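Side-chain contacts in uncharacterized ParM protein (Staphylococcus aureus, PDB 3JS6), which probably polymerises as an actin-like ParM protein into dynamic filaments that segregate plasmid DNA: residues N39-K42 / G43-N47; E53-N57 / G58-E62; R105-E109 / E110-V114; N171-G175 / K176-A180; D271-I274 / E275-S279. One frame throughout, in Å; residues are numbered along the deposited sequence.

The five contacts follow one another along the chain. Contacts 1, 2 and 3 lie within the N-terminal actin-like region. Contact 1 is in the loop between strands 23-33 and 52-56. Contact 2 is the turn after strand 52-56, and contact 3 leads into strand 111-120; these two reach the same mixed sheet, with centres about 18 Å apart. Contact 4 is the small hairpin between helix 162-169 and strand 185-191. Contact 5 lies on helix 263-284, in the MreB-like C-terminal region. Centres of contacts 1 and 5 are about 49 Å apart. No two contacts touch; they are separate local features spread over both regions and the hairpin of contact 4.

Contact 1 of 5, residues N39-K42 / G43-N47; sequences NQLK and GFVDN
Gln40 O lies obliquely to the Phe44 ring, 3.8 Å from CB and 4.1 Å from CG of Phe44, and the rest of the ring leads away. The other flat group is the amide of Asn39. It keeps Lys42 O close to its own plane, and Asn39 ND2 donates to Lys42 O over 3.3 Å in a nearly straight bond. That donor stands above the carbonyl plane of Lys42. Leu41 O is gripped twice. Phe44 N reaches it over 2.7 Å from above the carbonyl plane. Val45 N reaches it over 3.2 Å, in that plane. Outside these two grips, Leu41 CD2 touches Val45 CG1 at 3.8 Å, the two side chains running at a slant. CG1 of Val45 is trans to its carbonyl carbon (chi1 -58°), and this methyl also lies near Leu41 O. The extended Lys42 chain leads away from the turn, and its NZ bonds to Asn75 OD1 and Asp71 O. The backbone angles of Lys42 and Gly43 fit a type II beta turn from Leu41 to Phe44, in a surface loop of the actin-like N-terminal region.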
# COMPACT_ATOMS: atom_id res chain seq x y z
N ASN A 39 -2.85 32.40 -2.65
CA ASN A 39 -4.04 32.15 -3.42
C ASN A 39 -5.17 33.02 -2.89
O ASN A 39 -4.98 33.80 -1.95
CB ASN A 39 -4.37 30.67 -3.30
CG ASN A 39 -3.13 29.79 -3.41
OD1 ASN A 39 -2.52 29.71 -4.48
ND2 ASN A 39 -2.74 29.17 -2.30
N GLN A 40 -6.34 32.89 -3.50
CA GLN A 40 -7.48 33.67 -3.06
C GLN A 40 -8.07 33.05 -1.80
O GLN A 40 -8.25 33.76 -0.81
CB GLN A 40 -8.53 33.73 -4.18
CG GLN A 40 -8.13 34.60 -5.37
CD GLN A 40 -9.18 34.59 -6.46
OE1 GLN A 40 -10.36 34.81 -6.20
NE2 GLN A 40 -8.75 34.32 -7.69
N LEU A 41 -8.38 31.75 -1.82
CA LEU A 41 -8.94 31.08 -0.64
C LEU A 41 -8.09 29.98 0.01
O LEU A 41 -7.96 29.92 1.23
CB LEU A 41 -10.28 30.43 -0.96
CG LEU A 41 -11.55 31.23 -1.24
CD1 LEU A 41 -12.72 30.25 -1.11
CD2 LEU A 41 -11.72 32.38 -0.26
N LYS A 42 -7.54 29.10 -0.81
CA LYS A 42 -6.75 27.97 -0.32
C LYS A 42 -5.65 28.41 0.64
O LYS A 42 -4.79 29.20 0.27
CB LYS A 42 -6.16 27.22 -1.51
CG LYS A 42 -7.22 26.63 -2.44
CD LYS A 42 -6.56 25.92 -3.60
CE LYS A 42 -7.54 25.01 -4.32
NZ LYS A 42 -6.82 24.14 -5.30
N GLY A 43 -5.71 27.92 1.87
CA GLY A 43 -4.70 28.29 2.86
C GLY A 43 -5.03 29.59 3.58
O GLY A 43 -4.47 29.89 4.64
N PHE A 44 -5.94 30.37 3.01
CA PHE A 44 -6.33 31.64 3.62
C PHE A 44 -7.51 31.47 4.61
O PHE A 44 -7.47 32.01 5.70
CB PHE A 44 -6.72 32.66 2.54
CG PHE A 44 -6.96 34.03 3.08
CD1 PHE A 44 -5.90 34.88 3.36
CD2 PHE A 44 -8.26 34.47 3.37
CE1 PHE A 44 -6.10 36.13 3.90
CE2 PHE A 44 -8.49 35.73 3.92
CZ PHE A 44 -7.40 36.56 4.19
N VAL A 45 -8.54 30.72 4.23
CA VAL A 45 -9.70 30.52 5.12
C VAL A 45 -9.32 29.66 6.34
O VAL A 45 -8.30 28.97 6.32
CB VAL A 45 -10.83 29.84 4.35
CG1 VAL A 45 -11.20 30.69 3.15
CG2 VAL A 45 -10.40 28.45 3.90
N ASP A 46 -10.13 29.69 7.40
CA ASP A 46 -9.83 28.94 8.63
C ASP A 46 -10.17 27.44 8.74
O ASP A 46 -9.97 26.85 9.81
CB ASP A 46 -10.47 29.63 9.84
CG ASP A 46 -9.64 30.78 10.36
OD1 ASP A 46 -8.54 31.02 9.82
OD2 ASP A 46 -10.09 31.44 11.32
N ASN A 47 -10.68 26.82 7.69
CA ASN A 47 -11.03 25.40 7.77
C ASN A 47 -9.86 24.56 8.27
O ASN A 47 -8.74 24.71 7.79
CB ASN A 47 -11.46 24.87 6.41
CG ASN A 47 -12.69 25.54 5.89
OD1 ASN A 47 -12.75 26.77 5.81
ND2 ASN A 47 -13.70 24.75 5.52

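Contact 2 of 5, residues E53-N57 / G58-E62; sequences EFIIN and GNNDE
Ile55 sets CG1 beside its backbone N (chi1 -68°), and this turns CG2 toward Asn59 and Asn60. CG2 of Ile55 comes 3.6 Å from Asn59 O and 3.7 Å from Asn60 ND2. CD1 of Ile55 touches the same ND2, and the two side chains meet at a slant. Asn59 has CG trans to its N (chi1 -177°). This lets Asn59 OD1 accept from Asp61 N over 3.0 Å, an Asx turn. The main chain reverses in a type I' beta turn from Ile56 to Asn59, with Asn57 and Gly58 at its corners. It is closed by Asn59 N donating to Ile56 O at 3.0 Å, from well above the carbonyl plane. A type I turn from Asn59 to Glu62 follows. Two waters bridge backbone groups across the turn. One links Ile55 O to Gly58 N. The other accepts from Ile56 N and donates to Asn59 O and Glu62 O, so it is held by three bonds. Strand 52-56 runs antiparallel to both 64-66 and 141-145, and Asn57 OD1 accepts from Leu142 N. Phe54 and Ile56 pack on helix 90-104, where they meet Cys98, Leu102 and Glu97.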
# COMPACT_ATOMS: atom_id res chain seq x y z
N GLU A 53 2.24 20.33 7.48
CA GLU A 53 3.42 21.01 6.95
C GLU A 53 4.64 20.31 7.47
O GLU A 53 4.70 20.00 8.67
CB GLU A 53 3.45 22.47 7.40
CG GLU A 53 2.24 23.27 6.97
CD GLU A 53 2.33 24.73 7.38
OE1 GLU A 53 3.02 25.03 8.38
OE2 GLU A 53 1.72 25.57 6.69
N PHE A 54 5.59 20.05 6.58
CA PHE A 54 6.82 19.35 6.94
C PHE A 54 8.08 20.13 6.59
O PHE A 54 8.26 20.57 5.44
CB PHE A 54 6.89 17.99 6.22
CG PHE A 54 5.74 17.08 6.51
CD1 PHE A 54 4.48 17.30 5.94
CD2 PHE A 54 5.89 16.03 7.41
CE1 PHE A 54 3.41 16.46 6.26
CE2 PHE A 54 4.82 15.20 7.73
CZ PHE A 54 3.58 15.42 7.15
N ILE A 55 8.96 20.30 7.58
CA ILE A 55 10.26 20.95 7.36
C ILE A 55 11.28 19.89 7.70
O ILE A 55 11.32 19.37 8.84
CB ILE A 55 10.44 22.18 8.26
CG1 ILE A 55 9.48 23.28 7.82
CG2 ILE A 55 11.88 22.69 8.14
CD1 ILE A 55 9.52 24.51 8.72
N ILE A 56 12.13 19.56 6.73
CA ILE A 56 13.12 18.49 6.89
C ILE A 56 14.54 19.02 7.13
O ILE A 56 15.05 19.81 6.33
CB ILE A 56 13.18 17.59 5.62
CG1 ILE A 56 11.77 17.23 5.12
CG2 ILE A 56 14.04 16.36 5.90
CD1 ILE A 56 10.87 16.66 6.18
N ASN A 57 15.17 18.56 8.20
CA ASN A 57 16.54 18.95 8.59
C ASN A 57 16.80 20.46 8.61
O ASN A 57 17.87 20.93 8.19
CB ASN A 57 17.58 18.26 7.70
CG ASN A 57 17.66 16.77 7.96
OD1 ASN A 57 17.53 16.32 9.11
ND2 ASN A 57 17.85 16.00 6.91
N GLY A 58 15.83 21.22 9.09
CA GLY A 58 16.01 22.66 9.19
C GLY A 58 15.92 23.43 7.88
O GLY A 58 16.26 24.62 7.83
N ASN A 59 15.45 22.78 6.82
CA ASN A 59 15.34 23.50 5.55
C ASN A 59 14.05 24.32 5.47
O ASN A 59 13.05 23.87 4.90
CB ASN A 59 15.43 22.54 4.35
CG ASN A 59 15.39 23.28 3.01
OD1 ASN A 59 15.29 24.51 2.98
ND2 ASN A 59 15.45 22.54 1.91
N ASN A 60 14.09 25.51 6.06
CA ASN A 60 12.96 26.43 6.10
C ASN A 60 12.57 26.95 4.72
O ASN A 60 11.51 27.55 4.58
CB ASN A 60 13.28 27.65 6.97
CG ASN A 60 13.52 27.30 8.43
OD1 ASN A 60 14.16 28.06 9.17
ND2 ASN A 60 13.01 26.17 8.86
N ASP A 61 13.42 26.73 3.73
CA ASP A 61 13.14 27.22 2.38
C ASP A 61 12.14 26.32 1.66
O ASP A 61 11.64 26.67 0.59
CB ASP A 61 14.45 27.30 1.60
CG ASP A 61 15.54 28.05 2.37
OD1 ASP A 61 16.66 27.53 2.49
OD2 ASP A 61 15.25 29.15 2.89
N GLU A 62 11.85 25.17 2.26
CA GLU A 62 10.90 24.26 1.65
C GLU A 62 9.95 23.65 2.65
O GLU A 62 10.29 22.73 3.38
CB GLU A 62 11.63 23.12 0.93
CG GLU A 62 10.67 22.19 0.20
CD GLU A 62 11.38 21.16 -0.65
OE1 GLU A 62 11.33 21.28 -1.90
OE2 GLU A 62 11.98 20.24 -0.08
O HOH W 1 13.46 20.34 10.39
O HOH W 2 12.16 21.20 4.36

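Contact 3 of 5, residues R105-E109 / E110-V114; sequences REVPE and EVVNV
Val107 and Val112 make an apolar contact across the bend that leads from helix 90-104 into strand 111-120. It is local, five residues along the chain, and partly buried. The two valines reach toward each other tip to tip. CG2 of Val107 lies 3.9 Å from CG1 of Val112. The second methyl of Val112, CG2, comes 4.0 Å from Val107 CB and 4.1 Å from Val107 CG1, so it sits against the branch point of its partner. Val112 holds CG1 trans to its N (chi1 -174°), which leaves CG2 directed back at the bend. There this methyl also touches Glu109 O at 3.8 Å. Between the valines the chain turns through Pro108, Glu109 and Glu110, with Pro108 exposed. Strand 111-120 is an inner strand of the mixed sheet of the N-terminal actin-like region, parallel to both 4-11 and 148-161. Val112 bonds through its backbone to Thr151 and Asn153, and Asn113 bonds to Tyr5 on the other neighbouring strand. Val107 packs further on Tyr5 and Ile20. The bend is also tied to the sheet by polar bonds. Lys150 NZ donates to both Val107 O and Glu109 O, and this charged group probably polarises the two carbonyls. The Glu109 chain bends at chi2 (94°) and carries its carboxylate away, where OE1 is hydrogen-bonded to Tyr5 OH.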
# COMPACT_ATOMS: atom_id res chain seq x y z
N ARG A 105 5.01 11.82 14.22
CA ARG A 105 4.18 12.74 14.96
C ARG A 105 3.23 12.01 15.92
O ARG A 105 2.72 12.60 16.86
CB ARG A 105 3.37 13.62 14.00
CG ARG A 105 2.77 14.87 14.66
CD ARG A 105 1.26 14.75 14.77
NE ARG A 105 0.64 14.60 13.46
CZ ARG A 105 0.37 15.61 12.64
NH1 ARG A 105 -0.19 15.38 11.45
NH2 ARG A 105 0.65 16.86 13.00
N GLU A 106 2.98 10.73 15.66
CA GLU A 106 2.10 9.95 16.54
C GLU A 106 2.81 9.46 17.80
O GLU A 106 2.20 8.82 18.64
CB GLU A 106 1.50 8.77 15.78
CG GLU A 106 0.54 9.18 14.64
CD GLU A 106 -0.58 10.10 15.13
OE1 GLU A 106 -1.02 9.98 16.29
OE2 GLU A 106 -1.04 10.94 14.34
N VAL A 107 4.10 9.76 17.93
CA VAL A 107 4.86 9.35 19.12
C VAL A 107 5.06 10.63 19.92
O VAL A 107 5.66 11.57 19.42
CB VAL A 107 6.26 8.79 18.78
CG1 VAL A 107 7.03 8.54 20.08
CG2 VAL A 107 6.15 7.48 17.95
N PRO A 108 4.59 10.67 21.18
CA PRO A 108 4.70 11.85 22.04
C PRO A 108 6.09 12.41 22.30
O PRO A 108 6.29 13.61 22.29
CB PRO A 108 4.02 11.40 23.34
CG PRO A 108 3.18 10.20 22.93
CD PRO A 108 4.08 9.52 21.94
N GLU A 109 7.06 11.53 22.59
CA GLU A 109 8.43 11.95 22.87
C GLU A 109 9.10 12.61 21.69
O GLU A 109 8.74 12.37 20.53
CB GLU A 109 9.33 10.77 23.26
CG GLU A 109 8.73 9.77 24.19
CD GLU A 109 8.10 8.61 23.46
OE1 GLU A 109 8.82 7.67 23.09
OE2 GLU A 109 6.88 8.64 23.26
N GLU A 110 10.11 13.43 22.01
CA GLU A 110 10.91 14.15 21.02
C GLU A 110 11.78 13.25 20.16
O GLU A 110 11.86 13.41 18.94
CB GLU A 110 11.84 15.14 21.72
CG GLU A 110 11.25 16.48 22.00
CD GLU A 110 12.19 17.59 21.59
OE1 GLU A 110 12.39 17.76 20.37
OE2 GLU A 110 12.74 18.27 22.48
N VAL A 111 12.48 12.33 20.81
CA VAL A 111 13.35 11.42 20.08
C VAL A 111 12.60 10.14 19.78
O VAL A 111 12.21 9.41 20.68
CB VAL A 111 14.62 11.11 20.88
CG1 VAL A 111 15.50 10.11 20.10
CG2 VAL A 111 15.39 12.40 21.13
N VAL A 112 12.43 9.86 18.49
CA VAL A 112 11.67 8.70 18.02
C VAL A 112 12.56 7.66 17.39
O VAL A 112 13.01 7.85 16.26
CB VAL A 112 10.61 9.15 16.95
CG1 VAL A 112 9.73 7.97 16.55
CG2 VAL A 112 9.76 10.26 17.52
N ASN A 113 12.83 6.57 18.11
CA ASN A 113 13.66 5.51 17.55
C ASN A 113 12.73 4.48 16.92
O ASN A 113 11.73 4.07 17.53
CB ASN A 113 14.49 4.86 18.66
CG ASN A 113 15.37 5.86 19.39
OD1 ASN A 113 15.26 6.02 20.60
ND2 ASN A 113 16.24 6.53 18.66
N VAL A 114 13.05 4.05 15.72
CA VAL A 114 12.19 3.09 15.04
C VAL A 114 12.93 2.12 14.18
O VAL A 114 14.14 2.25 13.92
CB VAL A 114 11.23 3.82 14.07
CG1 VAL A 114 10.47 4.94 14.80
CG2 VAL A 114 12.04 4.42 12.89

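Contact 4 of 5, residues N171-G175 / K176-A180; sequences NMENG and KVFKA
Lys176, Phe178 and Asn171 carry this contact, in a beta hairpin with a two-residue type I' turn, Asn174-Gly175. Lys176 pairs with Glu173 through two backbone bonds: Lys176 N to Glu173 O at 3.0 Å, and Glu173 N to Lys176 O at 3.1 Å. Its aliphatic CG lies tightly over the turn, 3.2 Å from Glu173 O. Phe178 lays one ring face on the backbone of Asn171. The carbonyl carbon of Asn171 stands over the centre of the ring, 3.7 Å above its plane. Asn171 CA makes a CH-pi contact 3.9 Å from the Phe178 centroid, 22° off the normal. CB of Glu173 approaches the ring edge. Phe178 N also donates to Asn171 O at 2.7 Å, so the ring and the backbone N-H of Phe178 both engage Asn171. Asn171 keeps CG beside its N (chi1 -73°), and its amide is steeply turned against the ring. Its ND2 bonds to Leu167 O of helix 162-169. Lys332 NZ bonds to Met172 O and has a long, weak ion pair with Glu173 OE1. Lys176 NZ is 11.4 Å from Glu173 OE1, so these two charges do not pair. Backbone bonds and the ring over Asn171, not a salt bridge, thus hold the hairpin together.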
# COMPACT_ATOMS: atom_id res chain seq x y z
N ASN A 171 -1.26 -15.01 7.53
CA ASN A 171 -0.63 -16.30 7.80
C ASN A 171 0.45 -16.23 8.86
O ASN A 171 1.36 -17.07 8.89
CB ASN A 171 -0.07 -16.87 6.50
CG ASN A 171 -1.15 -17.38 5.59
OD1 ASN A 171 -1.64 -18.50 5.75
ND2 ASN A 171 -1.56 -16.55 4.64
N MSE A 172 0.32 -15.24 9.74
CA MSE A 172 1.29 -15.06 10.81
C MSE A 172 0.74 -14.44 12.09
O MSE A 172 0.03 -13.43 12.07
CB MSE A 172 2.45 -14.20 10.29
CG MSE A 172 3.50 -13.88 11.31
SE MSE A 172 4.98 -12.89 10.49
CE MSE A 172 6.11 -12.85 12.05
N GLU A 173 1.09 -15.06 13.22
CA GLU A 173 0.66 -14.54 14.51
C GLU A 173 1.78 -14.83 15.50
O GLU A 173 2.50 -15.84 15.36
CB GLU A 173 -0.63 -15.24 14.94
CG GLU A 173 -1.78 -14.30 15.30
CD GLU A 173 -2.17 -13.33 14.17
OE1 GLU A 173 -1.54 -12.25 14.06
OE2 GLU A 173 -3.10 -13.65 13.39
N ASN A 174 1.96 -13.94 16.46
CA ASN A 174 2.99 -14.08 17.48
C ASN A 174 4.38 -14.34 16.89
O ASN A 174 5.13 -15.18 17.40
CB ASN A 174 2.59 -15.21 18.44
CG ASN A 174 1.11 -15.17 18.79
OD1 ASN A 174 0.63 -14.18 19.35
ND2 ASN A 174 0.39 -16.22 18.45
N GLY A 175 4.72 -13.64 15.81
CA GLY A 175 6.03 -13.80 15.21
C GLY A 175 6.33 -15.08 14.44
O GLY A 175 7.46 -15.29 14.01
N LYS A 176 5.33 -15.93 14.26
CA LYS A 176 5.52 -17.16 13.51
C LYS A 176 4.49 -17.38 12.43
O LYS A 176 3.30 -17.14 12.64
CB LYS A 176 5.52 -18.37 14.45
CG LYS A 176 4.61 -18.27 15.64
CD LYS A 176 4.61 -19.59 16.42
CE LYS A 176 6.03 -20.06 16.74
NZ LYS A 176 6.73 -19.19 17.72
N VAL A 177 4.95 -17.81 11.26
CA VAL A 177 4.06 -18.07 10.15
C VAL A 177 3.29 -19.35 10.49
O VAL A 177 3.82 -20.20 11.20
CB VAL A 177 4.85 -18.30 8.86
CG1 VAL A 177 5.65 -17.05 8.51
CG2 VAL A 177 5.79 -19.48 9.03
N PHE A 178 2.06 -19.48 10.00
CA PHE A 178 1.26 -20.67 10.29
C PHE A 178 1.99 -21.88 9.71
O PHE A 178 2.60 -21.81 8.66
CB PHE A 178 -0.14 -20.58 9.67
CG PHE A 178 -1.01 -19.49 10.27
CD1 PHE A 178 -0.70 -18.89 11.49
CD2 PHE A 178 -2.17 -19.09 9.61
CE1 PHE A 178 -1.52 -17.89 12.04
CE2 PHE A 178 -3.01 -18.09 10.14
CZ PHE A 178 -2.68 -17.49 11.36
N LYS A 179 1.94 -23.00 10.42
CA LYS A 179 2.61 -24.20 9.93
C LYS A 179 2.22 -24.50 8.49
O LYS A 179 3.09 -24.75 7.65
CB LYS A 179 2.29 -25.38 10.83
CG LYS A 179 2.58 -25.09 12.31
CD LYS A 179 2.36 -26.32 13.20
CE LYS A 179 2.14 -25.93 14.66
NZ LYS A 179 0.77 -25.36 14.87
N ALA A 180 0.93 -24.47 8.17
CA ALA A 180 0.50 -24.77 6.82
C ALA A 180 1.19 -23.90 5.76
O ALA A 180 1.46 -24.37 4.65
CB ALA A 180 -1.01 -24.61 6.70

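Contact 5 of 5, residues D271-I274 / E275-S279; sequences DSLI and EEVMS
Leu273 and Val277 lie side by side on the helix and point the same way, four residues apart. CD2 of Leu273 touches CG2 of Val277 at 3.9 Å. CG1 of Val277 is anti to its backbone N (chi1 -177°), which puts CG2 anti to the carbonyl carbon, over the preceding turn. There CG2 of Val277 packs closely on Leu273 O at 3.1 Å. The same oxygen accepts from Val277 N over 3.0 Å, in the carbonyl plane. The other pairs meet through backbone oxygens: CB of Glu276 rests 3.4 Å from Ser272 O, and CB of Met278, a selenomethionine, 3.6 Å from Ile274 O. All this is regular alpha-helix, part of helix 263-284 in the MreB-like C-terminal region. One side packs against the domain: Ile274, Val277 and Met278 are buried, Leu273 partly so. Leu273 packs on Phe191 and Val277 on Leu189, both of strand 185-191, while Ile274 and Met278 meet Ser307 and Leu308 of helix 301-311. Glu276 forms a salt bridge to Lys216, and Ser272 OG bonds to Glu269 O. Ser279 OG donates to Glu275 O at 2.6 Å, and Ser279 N reaches that oxygen from the opposite face of the carbonyl plane.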
# COMPACT_ATOMS: atom_id res chain seq x y z
N ASP A 271 -19.37 -11.42 -14.40
CA ASP A 271 -19.42 -12.83 -14.74
C ASP A 271 -18.27 -13.20 -15.65
O ASP A 271 -17.65 -14.26 -15.50
CB ASP A 271 -20.73 -13.16 -15.44
CG ASP A 271 -21.65 -14.00 -14.58
OD1 ASP A 271 -22.01 -13.54 -13.47
OD2 ASP A 271 -21.99 -15.12 -15.01
N SER A 272 -17.99 -12.32 -16.61
CA SER A 272 -16.92 -12.53 -17.57
C SER A 272 -15.54 -12.30 -16.95
O SER A 272 -14.58 -12.98 -17.28
CB SER A 272 -17.11 -11.62 -18.78
OG SER A 272 -17.40 -10.29 -18.38
N LEU A 273 -15.45 -11.31 -16.07
CA LEU A 273 -14.19 -11.01 -15.41
C LEU A 273 -13.77 -12.24 -14.60
O LEU A 273 -12.64 -12.72 -14.72
CB LEU A 273 -14.37 -9.79 -14.50
CG LEU A 273 -13.14 -9.14 -13.86
CD1 LEU A 273 -13.46 -7.69 -13.56
CD2 LEU A 273 -12.75 -9.87 -12.59
N ILE A 274 -14.69 -12.77 -13.81
CA ILE A 274 -14.37 -13.93 -12.99
C ILE A 274 -14.07 -15.18 -13.79
O ILE A 274 -13.19 -15.97 -13.43
CB ILE A 274 -15.50 -14.22 -11.96
CG1 ILE A 274 -15.59 -13.06 -10.96
CG2 ILE A 274 -15.22 -15.51 -11.25
CD1 ILE A 274 -16.62 -13.26 -9.87
N GLU A 275 -14.78 -15.38 -14.89
CA GLU A 275 -14.51 -16.56 -15.70
C GLU A 275 -13.11 -16.44 -16.29
O GLU A 275 -12.37 -17.41 -16.37
CB GLU A 275 -15.56 -16.70 -16.81
CG GLU A 275 -15.17 -17.67 -17.93
CD GLU A 275 -15.26 -19.13 -17.51
OE1 GLU A 275 -14.49 -19.56 -16.63
OE2 GLU A 275 -16.11 -19.85 -18.07
N GLU A 276 -12.75 -15.24 -16.70
CA GLU A 276 -11.43 -15.06 -17.28
C GLU A 276 -10.34 -15.30 -16.24
O GLU A 276 -9.35 -15.99 -16.51
CB GLU A 276 -11.28 -13.64 -17.84
CG GLU A 276 -9.90 -13.39 -18.42
CD GLU A 276 -9.80 -12.06 -19.12
OE1 GLU A 276 -10.70 -11.76 -19.93
OE2 GLU A 276 -8.83 -11.32 -18.88
N VAL A 277 -10.51 -14.74 -15.05
CA VAL A 277 -9.50 -14.89 -14.01
C VAL A 277 -9.29 -16.34 -13.60
O VAL A 277 -8.17 -16.83 -13.55
CB VAL A 277 -9.83 -14.03 -12.77
CG1 VAL A 277 -8.72 -14.16 -11.75
CG2 VAL A 277 -10.00 -12.58 -13.17
N MSE A 278 -10.38 -17.04 -13.29
CA MSE A 278 -10.23 -18.43 -12.88
C MSE A 278 -9.75 -19.32 -14.01
O MSE A 278 -9.06 -20.30 -13.77
CB MSE A 278 -11.53 -18.95 -12.28
CG MSE A 278 -11.79 -18.43 -10.85
SE MSE A 278 -10.21 -17.66 -9.95
CE MSE A 278 -10.70 -15.81 -10.05
N SER A 279 -10.12 -18.99 -15.25
CA SER A 279 -9.65 -19.80 -16.37
C SER A 279 -8.13 -19.66 -16.45
O SER A 279 -7.42 -20.64 -16.65
CB SER A 279 -10.27 -19.33 -17.69
OG SER A 279 -11.68 -19.51 -17.66